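Local coordinates for PTS-dependent dihydroxyacetone kinase operon regulatory protein (Escherichia coli, PDB 4LRZ) that activates transcription of the dihydroxyacetone kinase operon dhaKLM from a sigma-70 promoter and represses its own expression, here represented by its probable sensor region, at residues F[236-241]-F[250-255]; F[263-268]-F[295-300]. One frame throughout, in Å; residues are numbered along the deposited sequence.

Contact 1: F[236-241]-F[250-255]; sequences LRLDAT and ELLTLP
Leu238 lays CD2 over one face of the peptide group that joins Leu251 to Leu252. The methyl is 3.4 Å from Leu251 O and 4.0 Å from Leu251 C. It stands well out of the peptide plane, so this is packing of a methyl on a flat group. The other flat group is the carboxylate of Asp239, which turns back on its own segment. Its OD1 accepts from Thr241 N at 3.2 Å, with an almost straight N-H...O angle of 174°. The N-H comes from above the carboxylate plane, 67° out of it. This closes an Asx turn just beyond Leu238.

The rest is leucine on leucine. Leu238 CD1 reaches Leu251 CB at 4.1 Å, and these two side chains run nearly perpendicular to each other. Leu238 CD1 is also 4.4 Å from Leu252 CD1. The tightest apolar approach is methyl to methyl, Leu236 CD1 to Leu252 CD1 at 3.5 Å. Leu252 has its CG between the backbone N and the carbonyl carbon (chi1 84°), and CD1 meets Leu236 from there. Leu236 and Leu252 are both buried. Leu236 also touches Phe275 of strand 271-276, and its carbonyl O takes a hydrogen bond from Ser277 OG.

Thr241, which takes no part in the leucine packing, lies against a polar side chain of another protein. The contact draws together the two ends of the loop linking helices 230-235 and 256-264, which accompany the five-stranded antiparallel sheet (strand order 2-1-5-4-3) of the PAS fold.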
loop_
_atom_site.group_PDB
_atom_site.type_symbol
_atom_site.label_atom_id
_atom_site.label_comp_id
_atom_site.label_asym_id
_atom_site.label_seq_id
_atom_site.Cartn_x
_atom_site.Cartn_y
_atom_site.Cartn_z
ATOM N N LEU F 236 -2.626 -37.957 -12.983
ATOM C CA LEU F 236 -1.303 -38.178 -12.409
ATOM C C LEU F 236 -1.389 -38.765 -11.013
ATOM O O LEU F 236 -0.392 -38.814 -10.291
ATOM C CB LEU F 236 -0.512 -36.866 -12.359
ATOM C CG LEU F 236 -0.245 -36.208 -13.708
ATOM C CD1 LEU F 236 0.631 -35.030 -13.495
ATOM C CD2 LEU F 236 0.390 -37.188 -14.690
ATOM N N ARG F 237 -2.582 -39.230 -10.657
ATOM C CA ARG F 237 -2.894 -39.667 -9.309
ATOM C C ARG F 237 -2.109 -38.938 -8.190
ATOM O O ARG F 237 -1.374 -39.544 -7.398
ATOM C CB ARG F 237 -2.807 -41.181 -9.216
ATOM C CG ARG F 237 -3.938 -41.882 -9.976
ATOM C CD ARG F 237 -3.913 -43.374 -9.766
ATOM N NE ARG F 237 -2.576 -43.926 -9.988
ATOM C CZ ARG F 237 -1.783 -44.407 -9.027
ATOM N NH1 ARG F 237 -2.178 -44.419 -7.747
ATOM N NH2 ARG F 237 -0.585 -44.878 -9.357
ATOM N N LEU F 238 -2.267 -37.616 -8.164
ATOM C CA LEU F 238 -1.779 -36.804 -7.062
ATOM C C LEU F 238 -2.932 -36.367 -6.172
ATOM O O LEU F 238 -4.076 -36.251 -6.630
ATOM C CB LEU F 238 -0.995 -35.586 -7.571
ATOM C CG LEU F 238 0.435 -35.821 -8.076
ATOM C CD1 LEU F 238 1.123 -34.476 -8.427
ATOM C CD2 LEU F 238 1.275 -36.631 -7.067
ATOM N N ASP F 239 -2.627 -36.156 -4.892
ATOM C CA ASP F 239 -3.612 -35.630 -3.955
ATOM C C ASP F 239 -4.047 -34.225 -4.341
ATOM O O ASP F 239 -3.231 -33.299 -4.452
ATOM C CB ASP F 239 -3.112 -35.627 -2.514
ATOM C CG ASP F 239 -4.131 -35.011 -1.550
ATOM O OD1 ASP F 239 -5.290 -34.755 -1.941
ATOM O OD2 ASP F 239 -3.779 -34.778 -0.386
ATOM N N ALA F 240 -5.357 -34.096 -4.516
ATOM C CA ALA F 240 -6.005 -32.903 -5.056
ATOM C C ALA F 240 -5.836 -31.601 -4.236
ATOM O O ALA F 240 -5.936 -30.519 -4.813
ATOM C CB ALA F 240 -7.519 -33.205 -5.304
ATOM N N THR F 241 -5.602 -31.735 -2.917
ATOM C CA THR F 241 -5.439 -30.618 -1.975
ATOM C C THR F 241 -4.092 -30.582 -1.202
ATOM O O THR F 241 -3.703 -29.518 -0.702
ATOM C CB THR F 241 -6.613 -30.505 -0.912
ATOM O OG1 THR F 241 -6.406 -31.440 0.155
ATOM C CG2 THR F 241 -8.012 -30.690 -1.543
ATOM N N GLU F 250 9.358 -34.024 -5.138
ATOM C CA GLU F 250 8.799 -35.016 -4.220
ATOM C C GLU F 250 7.307 -35.302 -4.433
ATOM O O GLU F 250 6.683 -35.971 -3.621
ATOM C CB GLU F 250 9.149 -34.722 -2.749
ATOM C CG GLU F 250 8.668 -33.399 -2.178
ATOM C CD GLU F 250 9.634 -32.853 -1.117
ATOM O OE1 GLU F 250 9.154 -32.413 -0.046
ATOM O OE2 GLU F 250 10.871 -32.873 -1.357
ATOM N N LEU F 251 6.739 -34.827 -5.535
ATOM C CA LEU F 251 5.361 -35.187 -5.845
ATOM C C LEU F 251 5.274 -36.286 -6.884
ATOM O O LEU F 251 4.587 -37.281 -6.678
ATOM C CB LEU F 251 4.528 -33.976 -6.245
ATOM C CG LEU F 251 4.081 -33.147 -5.030
ATOM C CD1 LEU F 251 3.497 -31.817 -5.470
ATOM C CD2 LEU F 251 3.111 -33.919 -4.116
ATOM N N LEU F 252 5.982 -36.115 -7.991
ATOM C CA LEU F 252 6.010 -37.137 -9.029
ATOM C C LEU F 252 7.354 -37.157 -9.742
ATOM O O LEU F 252 8.098 -36.171 -9.698
ATOM C CB LEU F 252 4.844 -36.957 -10.019
ATOM C CG LEU F 252 4.913 -35.992 -11.199
ATOM C CD1 LEU F 252 3.544 -35.923 -11.810
ATOM C CD2 LEU F 252 5.359 -34.600 -10.777
ATOM N N THR F 253 7.668 -38.284 -10.382
ATOM C CA THR F 253 8.893 -38.368 -11.176
ATOM C C THR F 253 8.591 -38.012 -12.618
ATOM O O THR F 253 7.665 -38.549 -13.241
ATOM C CB THR F 253 9.589 -39.738 -11.056
ATOM O OG1 THR F 253 9.940 -39.959 -9.685
ATOM C CG2 THR F 253 10.873 -39.781 -11.905
ATOM N N LEU F 254 9.378 -37.075 -13.123
ATOM C CA LEU F 254 9.185 -36.544 -14.457
ATOM C C LEU F 254 9.948 -37.363 -15.512
ATOM O O LEU F 254 11.070 -37.811 -15.253
ATOM C CB LEU F 254 9.605 -35.075 -14.475
ATOM C CG LEU F 254 8.597 -34.123 -13.826
ATOM C CD1 LEU F 254 9.280 -32.872 -13.249
ATOM C CD2 LEU F 254 7.496 -33.757 -14.831
ATOM N N PRO F 255 9.327 -37.574 -16.690
ATOM C CA PRO F 255 9.936 -38.311 -17.805
ATOM C C PRO F 255 11.253 -37.676 -18.268
ATOM O O PRO F 255 11.558 -36.538 -17.888
ATOM C CB PRO F 255 8.894 -38.187 -18.927
ATOM C CG PRO F 255 7.623 -37.828 -18.260
ATOM C CD PRO F 255 7.950 -37.139 -16.990
#

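Contact 2: F[263-268]-F[295-300]; sequences KQAHPL and QGTSFI
Ala265 and Thr297 are the closest backbone pair, with CA atoms 7.3 Å apart. Here the end of a helix meets a strand of the PAS fold. Segment 263-268 begins in the last part of helix 256-264. Ala265 then leaves it with positive phi (46°), in the left-handed helical region. The chain turns there and runs through Pro267 into the short strand 268-269. Segment 295-300 holds the start of strand 296-304, which is central in the antiparallel sheet. It lies between strands 215-219 and 281-293. Gly296 opens the strand with phi 137°, a backbone angle that suits glycine.

The side chains meet loosely, with nearest atoms a little beyond close van der Waals contact, and without polar bonds across the contact. Thr297 and Phe299 both serve this side of the strand. Ser298 and Ile300 serve the other, where they pack on Arg200 and Gln204 of the second subunit, another copy of this protein.

On the strand side Phe299 contributes more than Thr297. Its CB does not aim at the turn, but CG lies beside the backbone N (chi1 -65°), and the far end of the ring comes nearer to Ala265. The ring is buried. It also touches Leu288 of strand 281-293 and meets the ring of Trp219, with the planes at about 35°. The turn brings Ala265 to one edge of a ring that stands on a face of the sheet.

Thr297 turns its CG2 anti to the backbone N, and this methyl lies 4.4 Å from Ala265 CB. Ala265 CA sits at the edge of the Phe299 ring, near its plane, at 4.4 Å from both Phe299 CE1 and Phe299 CZ.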
loop_
_atom_site.group_PDB
_atom_site.type_symbol
_atom_site.label_atom_id
_atom_site.label_comp_id
_atom_site.label_asym_id
_atom_site.label_seq_id
_atom_site.Cartn_x
_atom_site.Cartn_y
_atom_site.Cartn_z
ATOM N N LYS F 263 15.087 -28.283 -17.858
ATOM C CA LYS F 263 16.436 -27.742 -17.614
ATOM C C LYS F 263 16.813 -26.678 -18.662
ATOM O O LYS F 263 17.504 -25.702 -18.365
ATOM C CB LYS F 263 17.448 -28.896 -17.623
ATOM C CG LYS F 263 18.918 -28.492 -17.571
ATOM C CD LYS F 263 19.776 -29.579 -16.924
ATOM C CE LYS F 263 19.480 -29.700 -15.426
ATOM N NZ LYS F 263 20.421 -30.631 -14.750
ATOM N N GLN F 264 16.308 -26.887 -19.875
ATOM C CA GLN F 264 16.637 -26.120 -21.078
ATOM C C GLN F 264 15.681 -24.929 -21.303
ATOM O O GLN F 264 15.839 -24.176 -22.282
ATOM C CB GLN F 264 16.535 -27.082 -22.267
ATOM C CG GLN F 264 17.609 -26.999 -23.328
ATOM C CD GLN F 264 17.303 -27.953 -24.483
ATOM O OE1 GLN F 264 17.892 -29.031 -24.584
ATOM N NE2 GLN F 264 16.348 -27.572 -25.337
ATOM N N ALA F 265 14.694 -24.780 -20.398
ATOM C CA ALA F 265 13.614 -23.765 -20.466
ATOM C C ALA F 265 12.989 -23.675 -21.855
ATOM O O ALA F 265 12.654 -22.591 -22.336
ATOM C CB ALA F 265 14.106 -22.395 -19.990
ATOM N N HIS F 266 12.823 -24.841 -22.472
ATOM C CA HIS F 266 12.425 -24.964 -23.864
ATOM C C HIS F 266 10.992 -25.537 -23.915
ATOM O O HIS F 266 10.714 -26.548 -23.290
ATOM C CB HIS F 266 13.495 -25.820 -24.600
ATOM C CG HIS F 266 13.053 -26.426 -25.905
ATOM N ND1 HIS F 266 12.900 -27.791 -26.078
ATOM C CD2 HIS F 266 12.787 -25.866 -27.113
ATOM C CE1 HIS F 266 12.529 -28.040 -27.324
ATOM N NE2 HIS F 266 12.449 -26.890 -27.972
ATOM N N PRO F 267 10.072 -24.858 -24.625
ATOM C CA PRO F 267 8.670 -25.276 -24.741
ATOM C C PRO F 267 8.439 -26.632 -25.437
ATOM O O PRO F 267 9.270 -27.071 -26.230
ATOM C CB PRO F 267 8.038 -24.147 -25.562
ATOM C CG PRO F 267 9.178 -23.466 -26.238
ATOM C CD PRO F 267 10.305 -23.554 -25.268
ATOM N N LEU F 268 7.314 -27.278 -25.141
ATOM C CA LEU F 268 6.918 -28.531 -25.783
ATOM C C LEU F 268 5.442 -28.456 -26.099
ATOM O O LEU F 268 4.650 -28.127 -25.217
ATOM C CB LEU F 268 7.151 -29.719 -24.852
ATOM C CG LEU F 268 8.576 -30.211 -24.618
ATOM C CD1 LEU F 268 8.604 -31.173 -23.453
ATOM C CD2 LEU F 268 9.137 -30.879 -25.880
ATOM N N GLN F 295 12.684 -13.174 -11.587
ATOM C CA GLN F 295 13.126 -14.078 -10.493
ATOM C C GLN F 295 13.462 -15.543 -10.831
ATOM O O GLN F 295 13.857 -16.308 -9.936
ATOM C CB GLN F 295 12.200 -14.016 -9.260
ATOM C CG GLN F 295 10.742 -14.096 -9.574
ATOM C CD GLN F 295 10.147 -12.716 -9.770
ATOM O OE1 GLN F 295 9.704 -12.360 -10.870
ATOM N NE2 GLN F 295 10.154 -11.919 -8.705
ATOM N N GLY F 296 13.325 -15.927 -12.095
ATOM C CA GLY F 296 13.538 -17.310 -12.505
ATOM C C GLY F 296 12.463 -17.789 -13.480
ATOM O O GLY F 296 11.571 -17.031 -13.901
ATOM N N THR F 297 12.544 -19.056 -13.849
ATOM C CA THR F 297 11.572 -19.602 -14.773
ATOM C C THR F 297 10.583 -20.443 -13.996
ATOM O O THR F 297 10.972 -21.194 -13.122
ATOM C CB THR F 297 12.253 -20.434 -15.897
ATOM O OG1 THR F 297 13.346 -19.677 -16.429
ATOM C CG2 THR F 297 11.265 -20.772 -17.024
ATOM N N SER F 298 9.304 -20.255 -14.300
ATOM C CA SER F 298 8.208 -21.051 -13.796
ATOM C C SER F 298 7.669 -21.849 -14.981
ATOM O O SER F 298 7.961 -21.510 -16.154
ATOM C CB SER F 298 7.099 -20.138 -13.264
ATOM O OG SER F 298 7.466 -19.559 -12.035
ATOM N N PHE F 299 6.859 -22.874 -14.683
ATOM C CA PHE F 299 6.337 -23.761 -15.707
ATOM C C PHE F 299 4.861 -24.035 -15.594
ATOM O O PHE F 299 4.308 -24.056 -14.508
ATOM C CB PHE F 299 7.113 -25.073 -15.716
ATOM C CG PHE F 299 8.556 -24.908 -16.106
ATOM C CD1 PHE F 299 8.927 -24.862 -17.455
ATOM C CD2 PHE F 299 9.548 -24.761 -15.124
ATOM C CE1 PHE F 299 10.265 -24.702 -17.825
ATOM C CE2 PHE F 299 10.908 -24.593 -15.487
ATOM C CZ PHE F 299 11.261 -24.560 -16.841
ATOM N N ILE F 300 4.219 -24.192 -16.741
ATOM C CA ILE F 300 2.900 -24.787 -16.776
ATOM C C ILE F 300 2.949 -26.038 -17.624
ATOM O O ILE F 300 3.530 -26.029 -18.706
ATOM C CB ILE F 300 1.840 -23.874 -17.354
ATOM C CG1 ILE F 300 1.660 -22.656 -16.461
ATOM C CG2 ILE F 300 0.498 -24.663 -17.474
ATOM C CD1 ILE F 300 0.636 -21.683 -17.007
#

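How the contacts relate
Both contacts belong to the PAS fold, and helix 256-264 connects them. Segment 250-255 of contact 1 ends at Pro255, in the N-cap position of that helix. Contact 2 starts in its last residues and the turn that follows. One contact therefore lies at each end of the same helix. Their centres are 18 Å apart, and their nearest atoms come within about 8 Å without touching. Along the chain they follow in series. Contact 1 joins loop to loop, whereas contact 2 brings the chain back to the sheet. Their outer neighbours also differ: contact 1 borders another protein at Thr241, and contact 2 borders the second subunit through Gln295, Ser298 and Ile300.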